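Local coordinates for Blr3880 protein (Bradyrhizobium japonicum, PDB 2OOD) that probably catalyses the zinc-dependent hydrolytic deamination of guanine to xanthine and ammonia, a step of purine breakdown, at residues 10-15 with 69-74; 29-34 with 46-51; 131-136 with 454-459. All coordinates share one frame; numbering follows the deposited sequence.

Contact 1. Residues 10-15 with 69-74; sequences GTFFDF and RIIVPG
Thr11 to Phe13 run parallel to Ile70 to Val72 as adjacent beta strands, the axes of 11-15 and 70-73 approaching to 4.6 Å with 32° between their directions. Two backbone bonds on Ile71 carry the pairing: its N donates to Thr11 O at 2.7 Å, and its O accepts from Phe13 N at 3.1 Å. Where the strands begin, a water takes over from direct pairing, accepting from Thr11 N at 2.9 Å and donating to Arg69 O at 3.1 Å.

Phe12 and Ile71 stand side by side on one face of the pair, pointing the same way. Ile71 uses both of its branches on the ring. CD1 lies over the face, offset toward the rim and 3.9 Å from the centroid of the Phe12 ring, a CH-pi contact, while CG2 approaches the CE1 corner. CG1 anti to the carbonyl carbon and CG2 anti to the backbone N give the two branches these separate places on the ring. Phe12 also meets the rings of Phe48 and Phe398 edge to face.

On the other side the contact is sparser. Phe13 CB sits 4.0 Å from Ile70 CG2 and slightly farther from Val72 CG1, but CG is anti to the backbone N (chi1 -171°), which carries the ring away from strand 70-73 and onto helix 434-447. Separately, Asp14 CB rests on the ring of Pro73 at CG and CD. The pair belongs to the small beta sandwich that accompanies the TIM-type barrel in this hydrolase superfamily, and strand 70-81 goes on into the barrel.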
ATOM      1  N   GLY A  10      -8.540  18.152  23.996  1.00 41.84           N
ATOM      2  CA  GLY A  10      -9.006  17.843  22.656  1.00 41.20           C
ATOM      3  C   GLY A  10      -9.726  16.507  22.610  1.00 41.71           C
ATOM      4  O   GLY A  10     -10.035  15.922  23.654  1.00 41.30           O
ATOM      5  N   THR A  11     -10.002  16.030  21.398  1.00 41.32           N
ATOM      6  CA  THR A  11     -10.668  14.741  21.201  1.00 40.29           C
ATOM      7  C   THR A  11      -9.671  13.576  21.363  1.00 39.99           C
ATOM      8  O   THR A  11      -8.679  13.482  20.631  1.00 39.96           O
ATOM      9  CB  THR A  11     -11.288  14.664  19.801  1.00 40.20           C
ATOM     10  OG1 THR A  11     -12.173  15.773  19.612  1.00 40.47           O
ATOM     11  CG2 THR A  11     -12.061  13.367  19.635  1.00 41.08           C
ATOM     12  N   PHE A  12      -9.949  12.694  22.319  1.00 38.58           N
ATOM     13  CA  PHE A  12      -9.089  11.549  22.610  1.00 38.51           C
ATOM     14  C   PHE A  12      -9.725  10.194  22.275  1.00 38.77           C
ATOM     15  O   PHE A  12     -10.931  10.003  22.440  1.00 38.95           O
ATOM     16  CB  PHE A  12      -8.716  11.553  24.091  1.00 38.71           C
ATOM     17  CG  PHE A  12      -7.709  12.592  24.463  1.00 38.61           C
ATOM     18  CD1 PHE A  12      -6.353  12.347  24.300  1.00 39.25           C
ATOM     19  CD2 PHE A  12      -8.108  13.818  24.989  1.00 39.26           C
ATOM     20  CE1 PHE A  12      -5.399  13.308  24.661  1.00 39.49           C
ATOM     21  CE2 PHE A  12      -7.161  14.789  25.353  1.00 39.65           C
ATOM     22  CZ  PHE A  12      -5.807  14.527  25.187  1.00 39.30           C
ATOM     23  N   PHE A  13      -8.892   9.253  21.838  1.00 37.70           N
ATOM     24  CA  PHE A  13      -9.339   7.904  21.491  1.00 35.90           C
ATOM     25  C   PHE A  13      -8.239   6.896  21.834  1.00 35.71           C
ATOM     26  O   PHE A  13      -7.160   6.926  21.251  1.00 36.37           O
ATOM     27  CB  PHE A  13      -9.652   7.818  19.991  1.00 35.52           C
ATOM     28  CG  PHE A  13     -10.333   6.531  19.571  1.00 34.84           C
ATOM     29  CD1 PHE A  13     -11.711   6.484  19.386  1.00 33.93           C
ATOM     30  CD2 PHE A  13      -9.598   5.371  19.350  1.00 34.55           C
ATOM     31  CE1 PHE A  13     -12.345   5.298  18.988  1.00 33.32           C
ATOM     32  CE2 PHE A  13     -10.229   4.186  18.953  1.00 33.55           C
ATOM     33  CZ  PHE A  13     -11.601   4.158  18.775  1.00 32.19           C
ATOM     34  N   ASP A  14      -8.502   6.004  22.779  1.00 35.24           N
ATOM     35  CA  ASP A  14      -7.511   4.996  23.132  1.00 35.20           C
ATOM     36  C   ASP A  14      -8.199   3.707  23.572  1.00 34.98           C
ATOM     37  O   ASP A  14      -9.423   3.618  23.558  1.00 35.18           O
ATOM     38  CB  ASP A  14      -6.543   5.532  24.202  1.00 34.87           C
ATOM     39  CG  ASP A  14      -7.208   5.774  25.547  1.00 35.64           C
ATOM     40  OD1 ASP A  14      -8.372   6.233  25.585  1.00 34.74           O
ATOM     41  OD2 ASP A  14      -6.544   5.512  26.573  1.00 35.52           O
ATOM     42  N   PHE A  15      -7.422   2.708  23.959  1.00 35.06           N
ATOM     43  CA  PHE A  15      -8.000   1.429  24.346  1.00 36.38           C
ATOM     44  C   PHE A  15      -7.782   1.031  25.795  1.00 37.31           C
ATOM     45  O   PHE A  15      -6.789   1.408  26.414  1.00 37.75           O
ATOM     46  CB  PHE A  15      -7.449   0.338  23.427  1.00 34.69           C
ATOM     47  CG  PHE A  15      -7.850   0.508  21.994  1.00 33.85           C
ATOM     48  CD1 PHE A  15      -9.035  -0.035  21.523  1.00 32.94           C
ATOM     49  CD2 PHE A  15      -7.058   1.236  21.117  1.00 33.98           C
ATOM     50  CE1 PHE A  15      -9.430   0.144  20.198  1.00 32.79           C
ATOM     51  CE2 PHE A  15      -7.449   1.419  19.783  1.00 34.15           C
ATOM     52  CZ  PHE A  15      -8.635   0.870  19.331  1.00 33.02           C
ATOM     53  N   ARG A  69      -8.526  17.516  15.948  1.00 37.80           N
ATOM     54  CA  ARG A  69      -7.688  16.354  15.717  1.00 36.20           C
ATOM     55  C   ARG A  69      -8.198  15.210  16.580  1.00 37.19           C
ATOM     56  O   ARG A  69      -9.059  15.398  17.442  1.00 36.97           O
ATOM     57  CB  ARG A  69      -6.240  16.662  16.107  1.00 35.31           C
ATOM     58  CG  ARG A  69      -5.608  17.816  15.358  1.00 35.10           C
ATOM     59  CD  ARG A  69      -5.268  17.430  13.934  1.00 34.49           C
ATOM     60  NE  ARG A  69      -4.584  18.499  13.206  1.00 34.21           N
ATOM     61  CZ  ARG A  69      -5.183  19.388  12.419  1.00 33.92           C
ATOM     62  NH1 ARG A  69      -6.499  19.354  12.238  1.00 31.53           N
ATOM     63  NH2 ARG A  69      -4.455  20.306  11.795  1.00 33.23           N
ATOM     64  N   ILE A  70      -7.679  14.014  16.327  1.00 35.27           N
ATOM     65  CA  ILE A  70      -8.037  12.867  17.136  1.00 34.17           C
ATOM     66  C   ILE A  70      -6.709  12.473  17.774  1.00 34.89           C
ATOM     67  O   ILE A  70      -5.787  12.028  17.087  1.00 35.85           O
ATOM     68  CB  ILE A  70      -8.611  11.716  16.283  1.00 32.46           C
ATOM     69  CG1 ILE A  70      -9.898  12.171  15.597  1.00 31.10           C
ATOM     70  CG2 ILE A  70      -8.946  10.532  17.168  1.00 31.43           C
ATOM     71  CD1 ILE A  70     -10.604  11.085  14.844  1.00 28.30           C
ATOM     72  N   ILE A  71      -6.597  12.681  19.085  1.00 34.61           N
ATOM     73  CA  ILE A  71      -5.366  12.370  19.805  1.00 34.31           C
ATOM     74  C   ILE A  71      -5.339  10.919  20.261  1.00 34.73           C
ATOM     75  O   ILE A  71      -6.208  10.476  21.010  1.00 35.25           O
ATOM     76  CB  ILE A  71      -5.192  13.290  21.043  1.00 33.41           C
ATOM     77  CG1 ILE A  71      -5.419  14.748  20.641  1.00 32.77           C
ATOM     78  CG2 ILE A  71      -3.793  13.140  21.615  1.00 31.93           C
ATOM     79  CD1 ILE A  71      -5.424  15.699  21.800  1.00 32.45           C
ATOM     80  N   VAL A  72      -4.336  10.181  19.800  1.00 33.45           N
ATOM     81  CA  VAL A  72      -4.196   8.777  20.156  1.00 32.81           C
ATOM     82  C   VAL A  72      -2.803   8.530  20.721  1.00 32.96           C
ATOM     83  O   VAL A  72      -1.917   9.368  20.577  1.00 34.10           O
ATOM     84  CB  VAL A  72      -4.408   7.874  18.919  1.00 32.27           C
ATOM     85  CG1 VAL A  72      -5.804   8.088  18.349  1.00 30.29           C
ATOM     86  CG2 VAL A  72      -3.355   8.178  17.867  1.00 31.63           C
ATOM     87  N   PRO A  73      -2.599   7.391  21.399  1.00 32.17           N
ATOM     88  CA  PRO A  73      -1.283   7.083  21.966  1.00 31.68           C
ATOM     89  C   PRO A  73      -0.233   6.949  20.868  1.00 32.05           C
ATOM     90  O   PRO A  73      -0.563   6.626  19.731  1.00 32.42           O
ATOM     91  CB  PRO A  73      -1.527   5.766  22.692  1.00 30.99           C
ATOM     92  CG  PRO A  73      -2.928   5.910  23.155  1.00 30.24           C
ATOM     93  CD  PRO A  73      -3.615   6.465  21.927  1.00 31.27           C
ATOM     94  N   GLY A  74       1.027   7.204  21.205  1.00 31.69           N
ATOM     95  CA  GLY A  74       2.084   7.087  20.216  1.00 33.08           C
ATOM     96  C   GLY A  74       2.175   5.674  19.664  1.00 32.93           C
ATOM     97  O   GLY A  74       2.115   4.709  20.418  1.00 32.43           O
TER
HETATM   98  O   HOH W   1      -9.314  17.858  19.257  1.00 40.33           O

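Contact 2. Residues 29-34 with 46-51; sequences AARFHQ and KAFGPY
His33 and Phe48 meet across the beta sandwich, with strand 30-33 contributed by one sheet and strand 45-48 by the other, and their packing illustrates how side chains, without backbone pairing, can pack two layers together. The rings come from opposite directions and form an offset edge-to-face pair, the edge of His33 toward the face of Phe48, with planes at 84° and centroids 5.2 Å apart. It is the CD2 corner of His33 that leads, lying 3.6 Å from both CE2 and CZ of Phe48.

Arg31, from the same strand as His33, slides past Phe48 in the opposite direction. Arg31 CD lies in the plane of the Phe48 ring, at the edge, 3.7 Å from Phe48 CE2. The chain leaves the backbone extended, CG anti to the backbone N, and then bends at chi3 (-84°), so that NH1 also passes near CD2 of Phe48, the guanidinium and ring planes being inclined to each other rather than stacked. Salt bridges to Asp14 and Glu399 hold the guanidinium, so Arg31 offers its aliphatic part to the phenyl ring while its charge is answered elsewhere. Phe398 meets the Phe48 ring as well, adding a further ring to the group.

Toward solvent the partners change. Past Phe48 the chain turns a corner at Gly49 and reaches the exposed Pro50, which occupies the N-cap position of helix 51-57. Here the imidazole is met by main chain and proline instead of by another aromatic ring: Gly49 C and Pro50 N lie over one of its faces, and Gly49 CA approaches NE2. On this outer side, His33 CE1 comes to 3.5 Å from Pro50 CD.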
ATOM      1  N   ALA A  29     -13.980  -1.965  23.902  1.00 37.84           N
ATOM      2  CA  ALA A  29     -12.544  -2.032  24.145  1.00 38.04           C
ATOM      3  C   ALA A  29     -11.927  -0.646  24.021  1.00 38.41           C
ATOM      4  O   ALA A  29     -10.823  -0.402  24.507  1.00 39.26           O
ATOM      5  CB  ALA A  29     -11.883  -3.003  23.162  1.00 37.55           C
ATOM      6  N   ALA A  30     -12.660   0.262  23.379  1.00 37.24           N
ATOM      7  CA  ALA A  30     -12.202   1.630  23.170  1.00 36.88           C
ATOM      8  C   ALA A  30     -12.687   2.599  24.250  1.00 37.06           C
ATOM      9  O   ALA A  30     -13.609   2.303  25.012  1.00 37.43           O
ATOM     10  CB  ALA A  30     -12.654   2.118  21.797  1.00 36.17           C
ATOM     11  N   ARG A  31     -12.043   3.760  24.300  1.00 36.34           N
ATOM     12  CA  ARG A  31     -12.368   4.813  25.256  1.00 36.80           C
ATOM     13  C   ARG A  31     -12.350   6.115  24.467  1.00 36.28           C
ATOM     14  O   ARG A  31     -11.326   6.506  23.915  1.00 36.78           O
ATOM     15  CB  ARG A  31     -11.322   4.863  26.370  1.00 34.81           C
ATOM     16  CG  ARG A  31     -11.563   5.932  27.403  1.00 34.55           C
ATOM     17  CD  ARG A  31     -10.268   6.266  28.120  1.00 35.82           C
ATOM     18  NE  ARG A  31      -9.944   5.371  29.227  1.00 35.96           N
ATOM     19  CZ  ARG A  31      -8.706   5.133  29.650  1.00 36.96           C
ATOM     20  NH1 ARG A  31      -7.675   5.711  29.051  1.00 36.87           N
ATOM     21  NH2 ARG A  31      -8.491   4.335  30.683  1.00 38.44           N
ATOM     22  N   PHE A  32     -13.487   6.787  24.410  1.00 36.42           N
ATOM     23  CA  PHE A  32     -13.579   8.020  23.652  1.00 37.23           C
ATOM     24  C   PHE A  32     -13.992   9.234  24.477  1.00 39.24           C
ATOM     25  O   PHE A  32     -14.905   9.159  25.298  1.00 39.92           O
ATOM     26  CB  PHE A  32     -14.573   7.825  22.515  1.00 36.78           C
ATOM     27  CG  PHE A  32     -14.860   9.066  21.741  1.00 36.53           C
ATOM     28  CD1 PHE A  32     -13.911   9.594  20.878  1.00 37.21           C
ATOM     29  CD2 PHE A  32     -16.096   9.688  21.844  1.00 36.40           C
ATOM     30  CE1 PHE A  32     -14.190  10.733  20.115  1.00 38.38           C
ATOM     31  CE2 PHE A  32     -16.393  10.826  21.091  1.00 38.06           C
ATOM     32  CZ  PHE A  32     -15.437  11.348  20.221  1.00 38.83           C
ATOM     33  N   HIS A  33     -13.305  10.351  24.250  1.00 39.99           N
ATOM     34  CA  HIS A  33     -13.596  11.614  24.922  1.00 39.74           C
ATOM     35  C   HIS A  33     -13.660  12.670  23.836  1.00 39.78           C
ATOM     36  O   HIS A  33     -12.628  13.034  23.284  1.00 40.72           O
ATOM     37  CB  HIS A  33     -12.484  11.983  25.905  1.00 39.68           C
ATOM     38  CG  HIS A  33     -12.531  11.216  27.188  1.00 40.79           C
ATOM     39  ND1 HIS A  33     -13.618  11.252  28.033  1.00 41.13           N
ATOM     40  CD2 HIS A  33     -11.630  10.387  27.767  1.00 41.20           C
ATOM     41  CE1 HIS A  33     -13.386  10.478  29.078  1.00 41.45           C
ATOM     42  NE2 HIS A  33     -12.187   9.940  28.941  1.00 40.91           N
ATOM     43  N   GLN A  34     -14.857  13.149  23.508  1.00 41.29           N
ATOM     44  CA  GLN A  34     -14.978  14.173  22.476  1.00 41.81           C
ATOM     45  C   GLN A  34     -14.223  15.428  22.897  1.00 42.41           C
ATOM     46  O   GLN A  34     -13.623  16.109  22.061  1.00 41.99           O
ATOM     47  CB  GLN A  34     -16.434  14.538  22.220  1.00 42.26           C
ATOM     48  CG  GLN A  34     -16.568  15.581  21.131  1.00 46.83           C
ATOM     49  CD  GLN A  34     -18.009  15.975  20.856  1.00 49.51           C
ATOM     50  OE1 GLN A  34     -18.882  15.120  20.646  1.00 50.82           O
ATOM     51  NE2 GLN A  34     -18.268  17.280  20.847  1.00 51.77           N
ATOM     52  N   LYS A  46      -0.992  12.196  34.722  1.00 43.13           N
ATOM     53  CA  LYS A  46      -1.370  12.273  36.129  1.00 42.41           C
ATOM     54  C   LYS A  46      -2.876  12.184  36.281  1.00 41.57           C
ATOM     55  O   LYS A  46      -3.380  11.757  37.317  1.00 41.19           O
ATOM     56  CB  LYS A  46      -0.858  13.569  36.753  1.00 43.10           C
ATOM     57  CG  LYS A  46       0.653  13.622  36.877  1.00 44.78           C
ATOM     58  CD  LYS A  46       1.197  12.471  37.725  1.00 45.33           C
ATOM     59  CE  LYS A  46       2.720  12.553  37.831  1.00 46.62           C
ATOM     60  NZ  LYS A  46       3.298  11.453  38.661  1.00 46.97           N
ATOM     61  N   ALA A  47      -3.593  12.581  35.237  1.00 39.91           N
ATOM     62  CA  ALA A  47      -5.038  12.540  35.261  1.00 39.40           C
ATOM     63  C   ALA A  47      -5.578  12.608  33.842  1.00 40.31           C
ATOM     64  O   ALA A  47      -5.133  13.419  33.027  1.00 41.03           O
ATOM     65  CB  ALA A  47      -5.577  13.699  36.086  1.00 39.75           C
ATOM     66  N   PHE A  48      -6.540  11.745  33.548  1.00 40.29           N
ATOM     67  CA  PHE A  48      -7.149  11.710  32.227  1.00 39.93           C
ATOM     68  C   PHE A  48      -8.654  11.546  32.413  1.00 39.95           C
ATOM     69  O   PHE A  48      -9.100  10.844  33.323  1.00 39.64           O
ATOM     70  CB  PHE A  48      -6.568  10.541  31.417  1.00 40.00           C
ATOM     71  CG  PHE A  48      -7.061  10.478  29.998  1.00 40.24           C
ATOM     72  CD1 PHE A  48      -6.875  11.553  29.129  1.00 40.18           C
ATOM     73  CD2 PHE A  48      -7.725   9.349  29.530  1.00 39.25           C
ATOM     74  CE1 PHE A  48      -7.353  11.499  27.804  1.00 40.59           C
ATOM     75  CE2 PHE A  48      -8.204   9.291  28.212  1.00 39.57           C
ATOM     76  CZ  PHE A  48      -8.017  10.367  27.353  1.00 39.32           C
ATOM     77  N   GLY A  49      -9.435  12.195  31.557  1.00 39.45           N
ATOM     78  CA  GLY A  49     -10.877  12.102  31.667  1.00 39.84           C
ATOM     79  C   GLY A  49     -11.528  13.263  30.946  1.00 41.45           C
ATOM     80  O   GLY A  49     -10.829  14.065  30.322  1.00 41.24           O
ATOM     81  N   PRO A  50     -12.861  13.389  31.004  1.00 41.37           N
ATOM     82  CA  PRO A  50     -13.550  14.493  30.327  1.00 42.71           C
ATOM     83  C   PRO A  50     -13.033  15.850  30.798  1.00 43.70           C
ATOM     84  O   PRO A  50     -12.577  15.989  31.938  1.00 43.98           O
ATOM     85  CB  PRO A  50     -15.022  14.251  30.676  1.00 42.35           C
ATOM     86  CG  PRO A  50     -14.937  13.582  32.020  1.00 42.63           C
ATOM     87  CD  PRO A  50     -13.798  12.604  31.822  1.00 41.70           C
ATOM     88  N   TYR A  51     -13.107  16.845  29.915  1.00 43.77           N
ATOM     89  CA  TYR A  51     -12.613  18.189  30.210  1.00 44.22           C
ATOM     90  C   TYR A  51     -13.039  18.826  31.546  1.00 45.01           C
ATOM     91  O   TYR A  51     -12.209  19.018  32.443  1.00 44.61           O
ATOM     92  CB  TYR A  51     -12.966  19.135  29.061  1.00 44.35           C
ATOM     93  CG  TYR A  51     -12.516  20.545  29.333  1.00 45.48           C
ATOM     94  CD1 TYR A  51     -11.177  20.839  29.549  1.00 44.71           C
ATOM     95  CD2 TYR A  51     -13.435  21.578  29.429  1.00 45.64           C
ATOM     96  CE1 TYR A  51     -10.761  22.128  29.863  1.00 45.69           C
ATOM     97  CE2 TYR A  51     -13.033  22.876  29.743  1.00 46.01           C
ATOM     98  CZ  TYR A  51     -11.693  23.147  29.963  1.00 46.20           C
ATOM     99  OH  TYR A  51     -11.296  24.435  30.298  1.00 46.26           O
TER

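Contact 3. Residues 131-136 with 454-459; sequences GTTTCQ and DETWVM
Trp457, whose carbonyl oxygen meets Thr133 across the contact, makes a polar bond within its own strand: NE1 donates to Glu455 OE1 at 3.0 Å. The acceptor lies almost in the indole plane and uses its anti lone pair, the one directed away from OE2. That second oxygen forms a salt bridge with Lys465, and the indole stacks on Phe406, so carboxylate and ring are held together on the side of strand 453-458 turned away from Thr133.

The side turned toward residues 131-136 is a matter of methyl groups. Thr133 CG2 touches Thr456 CG2 at 3.6 Å, the two side chains sliding past each other in opposite directions, and it also lies 3.8 Å from Trp457 O and 4.2 Å from Val458 CG2. One methyl therefore serves three consecutive residues. In Thr456 the hydroxyl stands anti to the carbonyl carbon (chi1 -57°), which sends CG2 to Thr133 and OG1 toward Gly131 CA, 4.1 Å away. OG1 is hydrogen-bonded to Leu128 O, in the last turn of helix 113-129, and Gly131 ends that helix in a Schellman motif.

The axes of segments 132-136 and 454-458 approach to 7.8 Å, with 42° between their directions, too far for direct pairing. This is the interface between the bottom of a TIM-type barrel, at the start of strand 132-138, and the beta sandwich beside it, characteristic of metal-dependent amidohydrolases.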
ATOM      1  N   GLY A 131       4.588   9.171  13.135  1.00 31.33           N
ATOM      2  CA  GLY A 131       3.694   8.858  14.235  1.00 31.28           C
ATOM      3  C   GLY A 131       4.229   7.845  15.228  1.00 32.13           C
ATOM      4  O   GLY A 131       3.590   7.580  16.247  1.00 33.33           O
ATOM      5  N   THR A 132       5.398   7.278  14.941  1.00 32.20           N
ATOM      6  CA  THR A 132       6.013   6.281  15.818  1.00 31.70           C
ATOM      7  C   THR A 132       6.860   6.938  16.888  1.00 31.39           C
ATOM      8  O   THR A 132       7.790   7.671  16.578  1.00 31.78           O
ATOM      9  CB  THR A 132       6.925   5.307  15.036  1.00 30.30           C
ATOM     10  OG1 THR A 132       6.147   4.570  14.087  1.00 30.51           O
ATOM     11  CG2 THR A 132       7.595   4.331  15.983  1.00 29.21           C
ATOM     12  N   THR A 133       6.540   6.662  18.145  1.00 32.13           N
ATOM     13  CA  THR A 133       7.283   7.222  19.261  1.00 31.88           C
ATOM     14  C   THR A 133       8.152   6.172  19.951  1.00 32.96           C
ATOM     15  O   THR A 133       9.102   6.514  20.650  1.00 33.67           O
ATOM     16  CB  THR A 133       6.336   7.839  20.299  1.00 31.53           C
ATOM     17  OG1 THR A 133       5.393   6.856  20.732  1.00 30.71           O
ATOM     18  CG2 THR A 133       5.598   9.006  19.708  1.00 28.95           C
ATOM     19  N   THR A 134       7.824   4.896  19.754  1.00 33.71           N
ATOM     20  CA  THR A 134       8.577   3.792  20.356  1.00 33.86           C
ATOM     21  C   THR A 134       8.806   2.694  19.322  1.00 34.01           C
ATOM     22  O   THR A 134       7.905   2.360  18.551  1.00 34.08           O
ATOM     23  CB  THR A 134       7.821   3.181  21.559  1.00 35.27           C
ATOM     24  OG1 THR A 134       7.561   4.201  22.537  1.00 38.67           O
ATOM     25  CG2 THR A 134       8.635   2.068  22.194  1.00 32.89           C
ATOM     26  N   CYS A 135      10.009   2.127  19.307  1.00 32.98           N
ATOM     27  CA  CYS A 135      10.327   1.076  18.345  1.00 33.09           C
ATOM     28  C   CYS A 135      11.374   0.083  18.847  1.00 33.46           C
ATOM     29  O   CYS A 135      12.212   0.412  19.682  1.00 34.51           O
ATOM     30  CB  CYS A 135      10.828   1.697  17.036  1.00 31.46           C
ATOM     31  SG  CYS A 135      12.499   2.413  17.143  1.00 35.21           S
ATOM     32  N   GLN A 136      11.306  -1.144  18.337  1.00 32.87           N
ATOM     33  CA  GLN A 136      12.267  -2.180  18.677  1.00 32.52           C
ATOM     34  C   GLN A 136      13.116  -2.271  17.419  1.00 33.16           C
ATOM     35  O   GLN A 136      12.675  -2.803  16.405  1.00 32.19           O
ATOM     36  CB  GLN A 136      11.564  -3.504  18.952  1.00 31.81           C
ATOM     37  CG  GLN A 136      12.515  -4.647  19.235  1.00 31.36           C
ATOM     38  CD  GLN A 136      11.807  -5.846  19.803  1.00 31.97           C
ATOM     39  OE1 GLN A 136      10.785  -6.271  19.280  1.00 32.61           O
ATOM     40  NE2 GLN A 136      12.347  -6.405  20.878  1.00 31.35           N
ATOM     41  N   ASP A 454      -0.273  14.938  12.375  1.00 36.12           N
ATOM     42  CA  ASP A 454      -0.075  16.376  12.491  1.00 36.73           C
ATOM     43  C   ASP A 454       0.906  16.772  13.596  1.00 36.44           C
ATOM     44  O   ASP A 454       1.686  17.708  13.432  1.00 36.99           O
ATOM     45  CB  ASP A 454      -1.419  17.066  12.711  1.00 37.59           C
ATOM     46  CG  ASP A 454      -1.364  18.549  12.406  1.00 39.78           C
ATOM     47  OD1 ASP A 454      -0.975  18.909  11.271  1.00 40.00           O
ATOM     48  OD2 ASP A 454      -1.710  19.351  13.299  1.00 41.61           O
ATOM     49  N   GLU A 455       0.875  16.064  14.716  1.00 35.07           N
ATOM     50  CA  GLU A 455       1.781  16.368  15.811  1.00 35.02           C
ATOM     51  C   GLU A 455       2.192  15.087  16.514  1.00 34.86           C
ATOM     52  O   GLU A 455       1.368  14.201  16.720  1.00 35.30           O
ATOM     53  CB  GLU A 455       1.108  17.303  16.820  1.00 35.32           C
ATOM     54  CG  GLU A 455       0.721  18.669  16.271  1.00 35.52           C
ATOM     55  CD  GLU A 455       0.090  19.567  17.326  1.00 36.75           C
ATOM     56  OE1 GLU A 455       0.321  19.316  18.530  1.00 36.76           O
ATOM     57  OE2 GLU A 455      -0.621  20.529  16.950  1.00 36.10           O
ATOM     58  N   THR A 456       3.467  14.987  16.870  1.00 34.15           N
ATOM     59  CA  THR A 456       3.973  13.817  17.580  1.00 34.82           C
ATOM     60  C   THR A 456       4.616  14.322  18.869  1.00 35.16           C
ATOM     61  O   THR A 456       5.514  15.154  18.829  1.00 36.18           O
ATOM     62  CB  THR A 456       5.036  13.054  16.757  1.00 33.79           C
ATOM     63  OG1 THR A 456       4.483  12.663  15.498  1.00 33.55           O
ATOM     64  CG2 THR A 456       5.481  11.814  17.501  1.00 32.47           C
ATOM     65  N   TRP A 457       4.148  13.826  20.009  1.00 35.87           N
ATOM     66  CA  TRP A 457       4.673  14.248  21.300  1.00 35.27           C
ATOM     67  C   TRP A 457       5.381  13.106  22.017  1.00 35.57           C
ATOM     68  O   TRP A 457       4.961  11.959  21.933  1.00 36.32           O
ATOM     69  CB  TRP A 457       3.533  14.757  22.190  1.00 35.80           C
ATOM     70  CG  TRP A 457       2.815  15.977  21.663  1.00 36.90           C
ATOM     71  CD1 TRP A 457       2.179  16.100  20.462  1.00 37.25           C
ATOM     72  CD2 TRP A 457       2.649  17.237  22.334  1.00 37.05           C
ATOM     73  NE1 TRP A 457       1.627  17.355  20.344  1.00 36.85           N
ATOM     74  CE2 TRP A 457       1.901  18.070  21.478  1.00 36.94           C
ATOM     75  CE3 TRP A 457       3.058  17.738  23.576  1.00 37.63           C
ATOM     76  CZ2 TRP A 457       1.557  19.385  21.828  1.00 36.97           C
ATOM     77  CZ3 TRP A 457       2.710  19.051  23.922  1.00 36.48           C
ATOM     78  CH2 TRP A 457       1.970  19.850  23.051  1.00 36.43           C
ATOM     79  N   VAL A 458       6.448  13.434  22.729  1.00 35.93           N
ATOM     80  CA  VAL A 458       7.201  12.446  23.482  1.00 36.13           C
ATOM     81  C   VAL A 458       7.431  13.012  24.876  1.00 38.85           C
ATOM     82  O   VAL A 458       8.108  14.030  25.029  1.00 38.16           O
ATOM     83  CB  VAL A 458       8.563  12.173  22.840  1.00 34.83           C
ATOM     84  CG1 VAL A 458       9.313  11.136  23.641  1.00 33.52           C
ATOM     85  CG2 VAL A 458       8.375  11.710  21.425  1.00 34.16           C
HETATM   86  N   MSE A 459       6.864  12.360  25.886  1.00 40.41           N
HETATM   87  CA  MSE A 459       7.017  12.809  27.267  1.00 42.16           C
HETATM   88  C   MSE A 459       6.444  14.212  27.501  1.00 41.91           C
HETATM   89  O   MSE A 459       7.076  15.047  28.146  1.00 42.26           O
HETATM   90  CB  MSE A 459       8.497  12.794  27.659  1.00 45.53           C
HETATM   91  CG  MSE A 459       9.080  11.413  27.796  1.00 51.64           C
HETATM   92 SE   MSE A 459       8.254  10.413  29.271  1.00 59.10          SE
HETATM   93  CE  MSE A 459       9.693  10.571  30.585  1.00 60.49           C
TER

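The three contacts trace a path from the outer sandwich to the barrel. Contacts 1 and 2 have centres 9 Å apart and share an antiparallel pairing, strand 11-15 with strand 30-33; contact 2 falls within the span of sequence that contact 1 brackets. Contact 3 follows later in the chain, its centre about 13 Å from that of contact 1 and about 19 Å from that of contact 2, which it does not touch. Strand 70-81 starts beside 11-15, then runs alongside 132-138 and on to the zinc ligands His79 and His81. A salt bridge from Arg69 to Asp454 also ties contact 1 to contact 3. Strand 70-81, though interrupted, thus links sandwich to barrel, while all three contacts stay away from the guanine pocket.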